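Local coordinates for type I site-specific restriction-modification system, R (Restriction) subunit (Vibrio vulnificus, PDB 3H1T), which probably couples ATP hydrolysis to DNA translocation and cleavage as a type I restriction subunit, represented here by its N-terminal region and helicase-like motor domains, at residues T204-T209 with G369-Y374; E148-L153 with E162-L167; A280-I285 with I306-C311; D431-T436 with T499-T504. One frame throughout, in Å; residues are numbered along the deposited sequence.

Contact 1. Residues T204-T209 with G369-Y374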
loop_
_atom_site.group_PDB
_atom_site.type_symbol
_atom_site.label_atom_id
_atom_site.label_comp_id
_atom_site.label_asym_id
_atom_site.label_seq_id
_atom_site.Cartn_x
_atom_site.Cartn_y
_atom_site.Cartn_z
ATOM N N THR A 204 4.011 4.317 6.332
ATOM C CA THR A 204 2.721 4.610 5.731
ATOM C C THR A 204 2.649 3.952 4.359
ATOM O O THR A 204 3.483 4.200 3.486
ATOM C CB THR A 204 2.496 6.124 5.562
ATOM O OG1 THR A 204 2.706 6.777 6.815
ATOM C CG2 THR A 204 1.074 6.396 5.086
HETATM N N MSE A 205 1.653 3.098 4.184
HETATM C CA MSE A 205 1.460 2.400 2.926
HETATM C C MSE A 205 -0.025 2.387 2.591
HETATM O O MSE A 205 -0.853 2.053 3.436
HETATM C CB MSE A 205 1.970 0.960 3.028
HETATM C CG MSE A 205 3.493 0.781 3.066
HETATM SE SE MSE A 205 4.003 -1.096 3.290
HETATM C CE MSE A 205 4.001 -1.625 1.444
ATOM N N ALA A 206 -0.362 2.761 1.363
ATOM C CA ALA A 206 -1.749 2.769 0.926
ATOM C C ALA A 206 -2.313 1.353 1.065
ATOM O O ALA A 206 -1.609 0.364 0.855
ATOM C CB ALA A 206 -1.833 3.234 -0.510
ATOM N N THR A 207 -3.582 1.259 1.439
ATOM C CA THR A 207 -4.212 -0.037 1.605
ATOM C C THR A 207 -4.132 -0.885 0.334
ATOM O O THR A 207 -4.365 -0.396 -0.775
ATOM C CB THR A 207 -5.686 0.126 2.040
ATOM O OG1 THR A 207 -6.372 -1.123 1.902
ATOM C CG2 THR A 207 -6.380 1.159 1.204
ATOM N N GLY A 208 -3.783 -2.153 0.501
ATOM C CA GLY A 208 -3.684 -3.040 -0.641
ATOM C C GLY A 208 -2.319 -3.049 -1.293
ATOM O O GLY A 208 -2.179 -3.481 -2.429
ATOM N N THR A 209 -1.301 -2.592 -0.581
ATOM C CA THR A 209 0.034 -2.577 -1.155
ATOM C C THR A 209 1.007 -3.589 -0.542
ATOM O O THR A 209 2.150 -3.683 -0.982
ATOM C CB THR A 209 0.652 -1.149 -1.101
ATOM O OG1 THR A 209 0.582 -0.619 0.232
ATOM C CG2 THR A 209 -0.102 -0.232 -2.023
ATOM N N GLY A 369 1.266 0.889 -11.442
ATOM C CA GLY A 369 0.429 -0.170 -11.966
ATOM C C GLY A 369 0.101 -1.228 -10.922
ATOM O O GLY A 369 -0.272 -2.346 -11.256
ATOM N N PHE A 370 0.235 -0.869 -9.648
ATOM C CA PHE A 370 -0.026 -1.797 -8.554
ATOM C C PHE A 370 -1.344 -1.573 -7.834
ATOM O O PHE A 370 -1.776 -2.414 -7.052
ATOM C CB PHE A 370 1.116 -1.737 -7.540
ATOM C CG PHE A 370 2.387 -2.357 -8.033
ATOM C CD1 PHE A 370 2.380 -3.631 -8.607
ATOM C CD2 PHE A 370 3.604 -1.687 -7.893
ATOM C CE1 PHE A 370 3.571 -4.231 -9.036
ATOM C CE2 PHE A 370 4.805 -2.279 -8.319
ATOM C CZ PHE A 370 4.786 -3.549 -8.890
ATOM N N LEU A 371 -1.960 -0.429 -8.080
ATOM C CA LEU A 371 -3.248 -0.102 -7.489
ATOM C C LEU A 371 -4.084 0.425 -8.644
ATOM O O LEU A 371 -3.535 0.888 -9.645
ATOM C CB LEU A 371 -3.102 0.948 -6.386
ATOM C CG LEU A 371 -2.421 0.520 -5.086
ATOM C CD1 LEU A 371 -2.425 1.709 -4.137
ATOM C CD2 LEU A 371 -3.150 -0.665 -4.456
ATOM N N ALA A 372 -5.405 0.371 -8.508
ATOM C CA ALA A 372 -6.290 0.786 -9.588
ATOM C C ALA A 372 -6.704 2.250 -9.651
ATOM O O ALA A 372 -6.952 2.885 -8.633
ATOM C CB ALA A 372 -7.535 -0.105 -9.591
ATOM N N PRO A 373 -6.766 2.814 -10.865
ATOM C CA PRO A 373 -7.177 4.217 -11.045
ATOM C C PRO A 373 -8.709 4.352 -10.885
ATOM O O PRO A 373 -9.415 3.346 -10.886
ATOM C CB PRO A 373 -6.665 4.540 -12.455
ATOM C CG PRO A 373 -6.745 3.202 -13.151
ATOM C CD PRO A 373 -6.186 2.274 -12.110
ATOM N N TYR A 374 -9.235 5.569 -10.773
ATOM C CA TYR A 374 -10.674 5.720 -10.559
ATOM C C TYR A 374 -11.331 6.922 -11.232
ATOM O O TYR A 374 -10.666 7.898 -11.574
ATOM C CB TYR A 374 -10.932 5.796 -9.046
ATOM C CG TYR A 374 -10.111 6.879 -8.355
ATOM C CD1 TYR A 374 -10.517 8.216 -8.380
ATOM C CD2 TYR A 374 -8.880 6.578 -7.751
ATOM C CE1 TYR A 374 -9.720 9.215 -7.828
ATOM C CE2 TYR A 374 -8.086 7.577 -7.203
ATOM C CZ TYR A 374 -8.506 8.887 -7.244
ATOM O OH TYR A 374 -7.683 9.847 -6.700
HETATM O O HOH W 1 -0.869 -3.811 -4.915
#
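Ala206, just beyond the end of strand 200-205, sets its methyl CB 4.0 Å from CD1 of Leu371; so small a side chain lets the leucine settle close to the turn that follows. That turn, type II from Ala206 to Thr209, offers backbone rather than side chain at its middle, and there the other branch of the leucine is received. Thr207 contributes its carbonyl, whose O lies 3.9 Å from Leu371 CD2. Gly208 occupies the third turn position with phi 89°, a positive value that suits glycine, and its backbone comes close to the leucine, Gly208 O being 3.6 Å from Leu371 CD2. This turn opens the P-loop (Walker A, helicase motif I), read here as ATGTGKT, of the first RecA-like domain, whereas 369-374 leads into strand 374-381 of the second, so the contact bridges the two lobes beside the presumed nucleotide site. One water donates to both Gly208 O (2.8 Å) and Phe370 O (2.7 Å), joining the two backbones where no direct hydrogen bond does. Thr209 crosses Leu371 at about a right angle: its CG2, anti to the carbonyl carbon, touches Leu371 CD1 at 3.7 Å.

Contact 2. Residues E148-L153 with E162-L167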
loop_
_atom_site.group_PDB
_atom_site.type_symbol
_atom_site.label_atom_id
_atom_site.label_comp_id
_atom_site.label_asym_id
_atom_site.label_seq_id
_atom_site.Cartn_x
_atom_site.Cartn_y
_atom_site.Cartn_z
ATOM N N GLU A 148 33.244 -1.270 -1.080
ATOM C CA GLU A 148 33.446 0.161 -0.855
ATOM C C GLU A 148 32.107 0.860 -0.585
ATOM O O GLU A 148 31.985 1.622 0.376
ATOM C CB GLU A 148 34.131 0.817 -2.064
ATOM C CG GLU A 148 35.532 0.296 -2.370
ATOM C CD GLU A 148 36.180 0.999 -3.554
ATOM O OE1 GLU A 148 35.446 1.423 -4.469
ATOM O OE2 GLU A 148 37.423 1.112 -3.588
ATOM N N LEU A 149 31.102 0.604 -1.424
ATOM C CA LEU A 149 29.797 1.227 -1.229
ATOM C C LEU A 149 29.102 0.813 0.066
ATOM O O LEU A 149 28.524 1.651 0.757
ATOM C CB LEU A 149 28.858 0.932 -2.402
ATOM C CG LEU A 149 29.181 1.541 -3.777
ATOM C CD1 LEU A 149 27.904 1.532 -4.604
ATOM C CD2 LEU A 149 29.704 2.971 -3.635
ATOM N N PHE A 150 29.145 -0.478 0.388
ATOM C CA PHE A 150 28.510 -0.994 1.596
ATOM C C PHE A 150 29.194 -0.418 2.837
ATOM O O PHE A 150 28.559 -0.214 3.867
ATOM C CB PHE A 150 28.583 -2.520 1.611
ATOM C CG PHE A 150 27.820 -3.161 2.739
ATOM C CD1 PHE A 150 26.443 -3.005 2.836
ATOM C CD2 PHE A 150 28.469 -3.948 3.688
ATOM C CE1 PHE A 150 25.714 -3.624 3.855
ATOM C CE2 PHE A 150 27.754 -4.575 4.715
ATOM C CZ PHE A 150 26.370 -4.412 4.798
ATOM N N LYS A 151 30.495 -0.160 2.739
ATOM C CA LYS A 151 31.226 0.422 3.866
ATOM C C LYS A 151 30.788 1.879 4.011
ATOM O O LYS A 151 30.755 2.416 5.116
ATOM C CB LYS A 151 32.740 0.372 3.627
ATOM C CG LYS A 151 33.371 -1.014 3.666
ATOM C CD LYS A 151 34.058 -1.303 5.007
ATOM C CE LYS A 151 35.451 -1.919 4.826
ATOM N NZ LYS A 151 35.420 -3.225 4.106
ATOM N N ARG A 152 30.483 2.520 2.883
ATOM C CA ARG A 152 30.020 3.911 2.885
ATOM C C ARG A 152 28.596 3.946 3.437
ATOM O O ARG A 152 28.235 4.828 4.207
ATOM C CB ARG A 152 29.973 4.504 1.470
ATOM C CG ARG A 152 31.290 4.843 0.801
ATOM C CD ARG A 152 30.997 5.677 -0.444
ATOM N NE ARG A 152 31.967 5.508 -1.525
ATOM C CZ ARG A 152 31.862 6.072 -2.727
ATOM N NH1 ARG A 152 30.832 6.850 -3.019
ATOM N NH2 ARG A 152 32.798 5.863 -3.643
ATOM N N LEU A 153 27.791 2.978 3.020
ATOM C CA LEU A 153 26.405 2.882 3.434
ATOM C C LEU A 153 26.280 2.666 4.938
ATOM O O LEU A 153 25.514 3.367 5.601
ATOM C CB LEU A 153 25.717 1.750 2.650
ATOM C CG LEU A 153 24.189 1.698 2.530
ATOM C CD1 LEU A 153 23.589 0.863 3.647
ATOM C CD2 LEU A 153 23.654 3.122 2.555
ATOM N N GLU A 162 28.688 -5.878 14.516
ATOM C CA GLU A 162 27.883 -6.950 15.084
ATOM C C GLU A 162 26.511 -7.049 14.419
ATOM O O GLU A 162 25.911 -8.126 14.390
ATOM C CB GLU A 162 27.665 -6.734 16.587
ATOM C CG GLU A 162 28.916 -6.670 17.436
ATOM C CD GLU A 162 29.652 -5.353 17.292
ATOM O OE1 GLU A 162 28.976 -4.300 17.296
ATOM O OE2 GLU A 162 30.901 -5.373 17.189
ATOM N N ASP A 163 26.013 -5.941 13.880
ATOM C CA ASP A 163 24.690 -5.931 13.268
ATOM C C ASP A 163 24.672 -6.112 11.762
ATOM O O ASP A 163 23.611 -6.077 11.151
ATOM C CB ASP A 163 23.951 -4.637 13.631
ATOM C CG ASP A 163 23.764 -4.470 15.132
ATOM O OD1 ASP A 163 23.287 -5.430 15.780
ATOM O OD2 ASP A 163 24.088 -3.382 15.662
ATOM N N LEU A 164 25.835 -6.318 11.162
ATOM C CA LEU A 164 25.891 -6.505 9.718
ATOM C C LEU A 164 25.137 -7.741 9.220
ATOM O O LEU A 164 24.567 -7.722 8.131
ATOM C CB LEU A 164 27.343 -6.587 9.246
ATOM C CG LEU A 164 28.129 -5.283 9.358
ATOM C CD1 LEU A 164 29.551 -5.477 8.830
ATOM C CD2 LEU A 164 27.403 -4.202 8.566
ATOM N N ASP A 165 25.126 -8.811 10.007
ATOM C CA ASP A 165 24.453 -10.027 9.564
ATOM C C ASP A 165 22.946 -9.936 9.693
ATOM O O ASP A 165 22.216 -10.724 9.079
ATOM C CB ASP A 165 24.957 -11.249 10.331
ATOM C CG ASP A 165 26.473 -11.317 10.387
ATOM O OD1 ASP A 165 27.070 -10.672 11.286
ATOM O OD2 ASP A 165 27.062 -12.015 9.530
ATOM N N THR A 166 22.463 -9.000 10.499
ATOM C CA THR A 166 21.032 -8.854 10.615
ATOM C C THR A 166 20.624 -7.988 9.438
ATOM O O THR A 166 19.655 -8.292 8.740
ATOM C CB THR A 166 20.630 -8.183 11.923
ATOM O OG1 THR A 166 21.241 -8.879 13.014
ATOM C CG2 THR A 166 19.114 -8.251 12.097
ATOM N N LEU A 167 21.396 -6.938 9.186
ATOM C CA LEU A 167 21.114 -6.035 8.084
ATOM C C LEU A 167 21.034 -6.787 6.769
ATOM O O LEU A 167 20.234 -6.433 5.905
ATOM C CB LEU A 167 22.195 -4.963 7.973
ATOM C CG LEU A 167 21.839 -3.832 6.996
ATOM C CD1 LEU A 167 20.948 -2.851 7.727
ATOM C CD2 LEU A 167 23.083 -3.110 6.498
#
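Phe150 and Leu164 mark the nearest approach of the two backbones, with 10.2 Å between their CA atoms, too wide for main-chain contact but right for an aromatic ring on one side and leucines on the other. Helix 146-157 supplies the ring. Phe150 has CG anti to its own N (chi1 -173°), which sends the phenyl straight out from the helix, and the far end of the ring does the touching. Phe150 CE2 lies 3.9 Å from CD2 of Leu164, while Phe150 CE1 meets CD2 of Leu167 at 3.8 Å; CZ sits between, near both methyls. The approach of each methyl is oblique to the ring. Leu164 and Leu167 stand three residues apart on the short helix 164-167, so both can grip the same ring end: Leu167 points back against the phenylalanine, while Leu164 passes alongside it. One methyl of each leucine meets the ring, and Leu164 CD2 and Leu167 CD2 lie 4.9 Å apart. Tyr82 stacks on Phe150 as well. The contact is apolar packing of two successive helices: the first lies on the six-stranded N-terminal sheet, and the short second one continues the packing to helix 181-195, where Leu167 touches Leu195.

Contact 3. Residues A280-I285 with I306-C311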
loop_
_atom_site.group_PDB
_atom_site.type_symbol
_atom_site.label_atom_id
_atom_site.label_comp_id
_atom_site.label_asym_id
_atom_site.label_seq_id
_atom_site.Cartn_x
_atom_site.Cartn_y
_atom_site.Cartn_z
ATOM N N ALA A 280 -2.151 -11.265 17.935
ATOM C CA ALA A 280 -3.236 -10.930 18.845
ATOM C C ALA A 280 -4.146 -9.837 18.303
ATOM O O ALA A 280 -3.693 -8.884 17.662
ATOM C CB ALA A 280 -2.658 -10.504 20.205
ATOM N N ILE A 281 -5.440 -10.002 18.533
ATOM C CA ILE A 281 -6.434 -9.029 18.113
ATOM C C ILE A 281 -6.766 -8.248 19.379
ATOM O O ILE A 281 -6.824 -8.827 20.461
ATOM C CB ILE A 281 -7.697 -9.742 17.555
ATOM C CG1 ILE A 281 -7.578 -9.906 16.033
ATOM C CG2 ILE A 281 -8.953 -8.943 17.881
ATOM C CD1 ILE A 281 -6.441 -10.817 15.582
ATOM N N TYR A 282 -6.968 -6.941 19.262
ATOM C CA TYR A 282 -7.265 -6.114 20.434
ATOM C C TYR A 282 -8.316 -6.727 21.374
ATOM O O TYR A 282 -8.154 -6.696 22.595
ATOM C CB TYR A 282 -7.710 -4.713 19.992
ATOM C CG TYR A 282 -6.666 -3.957 19.182
ATOM C CD1 TYR A 282 -5.456 -3.541 19.760
ATOM C CD2 TYR A 282 -6.887 -3.652 17.835
ATOM C CE1 TYR A 282 -4.493 -2.838 19.011
ATOM C CE2 TYR A 282 -5.935 -2.951 17.081
ATOM C CZ TYR A 282 -4.741 -2.548 17.674
ATOM O OH TYR A 282 -3.793 -1.853 16.945
ATOM N N GLN A 283 -9.380 -7.289 20.810
ATOM C CA GLN A 283 -10.456 -7.904 21.585
ATOM C C GLN A 283 -9.941 -9.041 22.478
ATOM O O GLN A 283 -10.512 -9.327 23.532
ATOM C CB GLN A 283 -11.530 -8.455 20.632
ATOM C CG GLN A 283 -12.947 -8.463 21.186
ATOM C CD GLN A 283 -13.835 -9.508 20.516
ATOM O OE1 GLN A 283 -13.508 -10.017 19.441
ATOM N NE2 GLN A 283 -14.965 -9.826 21.148
ATOM N N SER A 284 -8.854 -9.682 22.054
ATOM C CA SER A 284 -8.271 -10.804 22.789
ATOM C C SER A 284 -7.173 -10.389 23.766
ATOM O O SER A 284 -6.842 -11.131 24.691
ATOM C CB SER A 284 -7.698 -11.832 21.809
ATOM O OG SER A 284 -8.106 -11.554 20.480
ATOM N N ILE A 285 -6.607 -9.209 23.557
ATOM C CA ILE A 285 -5.540 -8.712 24.414
ATOM C C ILE A 285 -5.878 -7.289 24.867
ATOM O O ILE A 285 -5.964 -7.004 26.060
ATOM C CB ILE A 285 -4.211 -8.682 23.639
ATOM C CG1 ILE A 285 -3.045 -8.316 24.564
ATOM C CG2 ILE A 285 -4.316 -7.664 22.521
ATOM C CD1 ILE A 285 -2.609 -9.433 25.487
ATOM N N ILE A 306 7.420 -5.339 18.567
ATOM C CA ILE A 306 5.982 -5.346 18.405
ATOM C C ILE A 306 5.658 -4.617 17.105
ATOM O O ILE A 306 6.150 -3.508 16.872
ATOM C CB ILE A 306 5.291 -4.592 19.542
ATOM C CG1 ILE A 306 5.592 -5.268 20.888
ATOM C CG2 ILE A 306 3.784 -4.509 19.257
ATOM C CD1 ILE A 306 4.391 -5.888 21.553
ATOM N N ILE A 307 4.838 -5.234 16.260
ATOM C CA ILE A 307 4.449 -4.624 14.992
ATOM C C ILE A 307 2.937 -4.431 14.935
ATOM O O ILE A 307 2.178 -5.384 15.103
ATOM C CB ILE A 307 4.936 -5.499 13.800
ATOM C CG1 ILE A 307 6.469 -5.456 13.737
ATOM C CG2 ILE A 307 4.357 -4.991 12.474
ATOM C CD1 ILE A 307 7.100 -6.463 12.803
ATOM N N ILE A 308 2.500 -3.198 14.705
ATOM C CA ILE A 308 1.073 -2.893 14.658
ATOM C C ILE A 308 0.531 -2.762 13.239
ATOM O O ILE A 308 1.033 -1.966 12.442
ATOM C CB ILE A 308 0.780 -1.598 15.424
ATOM C CG1 ILE A 308 1.338 -1.727 16.842
ATOM C CG2 ILE A 308 -0.730 -1.310 15.417
ATOM C CD1 ILE A 308 1.316 -0.461 17.617
ATOM N N ASP A 309 -0.505 -3.544 12.948
ATOM C CA ASP A 309 -1.150 -3.568 11.639
ATOM C C ASP A 309 -1.618 -2.180 11.200
ATOM O O ASP A 309 -1.342 -1.768 10.076
ATOM C CB ASP A 309 -2.339 -4.529 11.678
ATOM C CG ASP A 309 -2.799 -4.969 10.291
ATOM O OD1 ASP A 309 -2.080 -5.779 9.663
ATOM O OD2 ASP A 309 -3.878 -4.511 9.833
ATOM N N GLU A 310 -2.346 -1.480 12.070
ATOM C CA GLU A 310 -2.844 -0.120 11.799
ATOM C C GLU A 310 -2.842 0.682 13.090
ATOM O O GLU A 310 -3.517 0.324 14.056
ATOM C CB GLU A 310 -4.270 -0.135 11.228
ATOM C CG GLU A 310 -4.950 1.260 11.156
ATOM C CD GLU A 310 -4.215 2.269 10.266
ATOM O OE1 GLU A 310 -4.066 2.017 9.047
ATOM O OE2 GLU A 310 -3.791 3.323 10.782
ATOM N N CYS A 311 -2.101 1.788 13.077
ATOM C CA CYS A 311 -1.960 2.656 14.240
ATOM C C CYS A 311 -3.113 3.622 14.502
ATOM O O CYS A 311 -3.251 4.139 15.606
ATOM C CB CYS A 311 -0.656 3.432 14.120
ATOM S SG CYS A 311 0.784 2.354 14.002
#
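Tyr282 lays the hydroxyl end of its side chain over the branch methyl of Ile308, Tyr282 OH standing 3.5 Å from Ile308 CG2, and the two side chains cross at about a right angle. With CG beside the backbone N (chi1 -60°), the long phenol reaches across from the end of strand 277-281 to that of strand 305-308, although strand 238-242 runs between them in the sheet; the length of the phenol covers the gap. Ile308, a buried beta-branched residue at the end of its strand, has CG2 anti to the backbone N and so presents a methyl to the tyrosine. The hydroxyl oxygen of Tyr282 also lies 3.6 Å from the carbonyl O of Glu310, a proximity and not a hydrogen bond. Trp322 meets the Tyr282 ring edge-to-face and also touches Ile308, completing a small aromatic and aliphatic patch. On the tyrosine's own side, the chain folds into a turn in which Ser284 N (2.7 Å) and Ser284 OG (3.0 Å) reach Ile281 O from the same face of the carbonyl, a double hold that fixes the bend beside Tyr282. Segment 306-311 ends in the Asp309-Glu310-Cys311 part of the DECH motif (motif II, Walker B), which His312 completes. The Glu310 carboxylate leads away from Tyr282, binding Thr338 OG1 and the backbone N of His312 through OE2, and Ala339 N through OE1. Chemically, then, the contact is van der Waals packing against the backbone and flank of motif II, while the Glu310 carboxylate is held by separate hydrogen bonds.

Contact 4. Residues D431-T436 with T499-T504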
loop_
_atom_site.group_PDB
_atom_site.type_symbol
_atom_site.label_atom_id
_atom_site.label_comp_id
_atom_site.label_asym_id
_atom_site.label_seq_id
_atom_site.Cartn_x
_atom_site.Cartn_y
_atom_site.Cartn_z
ATOM N N ASP A 431 -29.984 3.016 -12.755
ATOM C CA ASP A 431 -29.929 3.459 -14.152
ATOM C C ASP A 431 -28.483 3.461 -14.593
ATOM O O ASP A 431 -28.163 3.032 -15.698
ATOM C CB ASP A 431 -30.499 4.870 -14.312
ATOM C CG ASP A 431 -32.019 4.903 -14.278
ATOM O OD1 ASP A 431 -32.663 3.831 -14.349
ATOM O OD2 ASP A 431 -32.567 6.028 -14.203
ATOM N N PHE A 432 -27.606 3.938 -13.713
ATOM C CA PHE A 432 -26.180 3.986 -14.000
ATOM C C PHE A 432 -25.709 2.574 -14.315
ATOM O O PHE A 432 -25.140 2.321 -15.372
ATOM C CB PHE A 432 -25.412 4.571 -12.799
ATOM C CG PHE A 432 -23.921 4.394 -12.885
ATOM C CD1 PHE A 432 -23.323 3.201 -12.471
ATOM C CD2 PHE A 432 -23.107 5.409 -13.388
ATOM C CE1 PHE A 432 -21.939 3.021 -12.554
ATOM C CE2 PHE A 432 -21.720 5.240 -13.479
ATOM C CZ PHE A 432 -21.134 4.039 -13.061
HETATM N N MSE A 433 -25.960 1.645 -13.405
HETATM C CA MSE A 433 -25.551 0.265 -13.624
HETATM C C MSE A 433 -26.183 -0.368 -14.867
HETATM O O MSE A 433 -25.567 -1.218 -15.513
HETATM C CB MSE A 433 -25.862 -0.568 -12.377
HETATM C CG MSE A 433 -25.031 -0.141 -11.170
HETATM SE SE MSE A 433 -25.241 -1.225 -9.566
HETATM C CE MSE A 433 -24.322 -2.830 -10.183
ATOM N N LYS A 434 -27.405 0.035 -15.204
ATOM C CA LYS A 434 -28.082 -0.501 -16.377
ATOM C C LYS A 434 -27.360 -0.039 -17.639
ATOM O O LYS A 434 -27.283 -0.779 -18.627
ATOM C CB LYS A 434 -29.576 -0.084 -16.389
ATOM C CG LYS A 434 -30.476 -1.040 -15.589
ATOM C CD LYS A 434 -31.944 -0.596 -15.502
ATOM C CE LYS A 434 -32.819 -1.731 -14.946
ATOM N NZ LYS A 434 -34.201 -1.291 -14.566
ATOM N N ARG A 435 -26.799 1.165 -17.607
ATOM C CA ARG A 435 -26.094 1.658 -18.772
ATOM C C ARG A 435 -24.625 1.262 -18.778
ATOM O O ARG A 435 -23.937 1.534 -19.750
ATOM C CB ARG A 435 -26.231 3.188 -18.902
ATOM C CG ARG A 435 -25.432 4.001 -17.905
ATOM C CD ARG A 435 -25.602 5.489 -18.137
ATOM N NE ARG A 435 -26.873 5.989 -17.635
ATOM C CZ ARG A 435 -27.025 6.579 -16.454
ATOM N NH1 ARG A 435 -25.981 6.740 -15.654
ATOM N NH2 ARG A 435 -28.218 7.018 -16.078
ATOM N N THR A 436 -24.152 0.588 -17.730
ATOM C CA THR A 436 -22.744 0.190 -17.678
ATOM C C THR A 436 -22.468 -1.305 -17.514
ATOM O O THR A 436 -21.865 -1.913 -18.382
ATOM C CB THR A 436 -21.995 0.948 -16.560
ATOM O OG1 THR A 436 -22.673 0.751 -15.310
ATOM C CG2 THR A 436 -21.938 2.438 -16.881
ATOM N N THR A 499 -22.829 -13.141 -7.683
ATOM C CA THR A 499 -23.658 -12.428 -6.715
ATOM C C THR A 499 -23.272 -12.792 -5.276
ATOM O O THR A 499 -22.681 -13.844 -5.035
ATOM C CB THR A 499 -25.158 -12.731 -6.913
ATOM O OG1 THR A 499 -25.393 -14.126 -6.695
ATOM C CG2 THR A 499 -25.607 -12.371 -8.310
ATOM N N PRO A 500 -23.594 -11.916 -4.304
ATOM C CA PRO A 500 -24.274 -10.621 -4.437
ATOM C C PRO A 500 -23.515 -9.669 -5.344
ATOM O O PRO A 500 -22.295 -9.771 -5.495
ATOM C CB PRO A 500 -24.309 -10.097 -3.001
ATOM C CG PRO A 500 -24.276 -11.342 -2.173
ATOM C CD PRO A 500 -23.224 -12.143 -2.897
ATOM N N VAL A 501 -24.228 -8.742 -5.959
ATOM C CA VAL A 501 -23.577 -7.772 -6.804
ATOM C C VAL A 501 -23.395 -6.493 -5.980
ATOM O O VAL A 501 -22.348 -5.857 -6.024
ATOM C CB VAL A 501 -24.418 -7.504 -8.058
ATOM C CG1 VAL A 501 -23.738 -6.472 -8.929
ATOM C CG2 VAL A 501 -24.604 -8.793 -8.820
ATOM N N ILE A 502 -24.414 -6.163 -5.191
ATOM C CA ILE A 502 -24.420 -4.975 -4.353
ATOM C C ILE A 502 -24.485 -5.297 -2.875
ATOM O O ILE A 502 -25.365 -6.033 -2.443
ATOM C CB ILE A 502 -25.672 -4.095 -4.575
ATOM C CG1 ILE A 502 -26.108 -4.115 -6.044
ATOM C CG2 ILE A 502 -25.385 -2.695 -4.070
ATOM C CD1 ILE A 502 -25.172 -3.460 -6.940
ATOM N N LEU A 503 -23.573 -4.738 -2.096
ATOM C CA LEU A 503 -23.600 -4.926 -0.657
ATOM C C LEU A 503 -23.850 -3.543 -0.061
ATOM O O LEU A 503 -23.266 -2.556 -0.513
ATOM C CB LEU A 503 -22.259 -5.443 -0.115
ATOM C CG LEU A 503 -21.719 -6.857 -0.365
ATOM C CD1 LEU A 503 -20.438 -7.044 0.461
ATOM C CD2 LEU A 503 -22.755 -7.885 0.042
ATOM N N THR A 504 -24.732 -3.454 0.924
ATOM C CA THR A 504 -24.977 -2.180 1.573
ATOM C C THR A 504 -24.437 -2.376 2.985
ATOM O O THR A 504 -24.489 -3.483 3.538
ATOM C CB THR A 504 -26.472 -1.828 1.633
ATOM O OG1 THR A 504 -27.155 -2.788 2.439
ATOM C CG2 THR A 504 -27.070 -1.843 0.242
#
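Met433 on helix 422-436 faces Ile502 at the start of strand 502-505 with 10.7 Å between their CA atoms, a separation bridged entirely by side chains. Met433, present as selenomethionine, does most of the spanning. Its chain runs out extended through chi2 (-175°) and then bends at chi3 (71°), which turns CE across the end of Ile502. The two side chains meet end against end: Ile502 CD1 lies 3.4 Å from both SE and CE of Met433, although so short a carbon-carbon distance is doubtful as a measure of the fit. Met433 CE also rests on CG1 of Val501 at 3.9 Å, where methionine and valine pass alongside, running opposite ways. Successive residues of a regular strand alternate sides, yet Val501 and Ile502 both point toward the helix; Val501 escapes the rule because its psi of -40° departs from extended geometry, just after a cis peptide before Pro500. A flexible, unbranched methionine suits this surface, since its bend lets one methyl meet both Ile502 CD1 and Val501 CG1. Further along the segment, Thr436 OG1 turns back to Phe432 O (2.9 Å), approaching from above the carbonyl plane. Thr442 of strand 441-446 touches both Met433 and Ile502, and Leu459 of helix 449-462 also packs on Ile502, so two helices share the residue. Such helix-on-sheet packing, apolar side chains between a covering helix and parallel strands, is that of the alpha/beta core in the second RecA-like domain of SF2 helicases.

In the fold
Contacts 1 and 3 both reach the first motor domain's parallel sheet, but contact 1 also joins it to the second domain. Their nearest atoms are about 6 Å apart, and contact 3 is nested within the loop that contact 1 closes; they involve the P-loop and the DECH motif respectively. Contact 1 is buried near the chain's centre and adds a bridging water to its methyl packing, whereas contact 3 is only partly buried and rests on a single phenol. Contacts 2 and 4 lie farther out, with centres about 55 Å apart on opposite sides of the chain's centre, yet both are buried and wholly apolar across the interface. Contact 2 joins helix to helix; contact 4 seats a helix on the second motor domain's sheet.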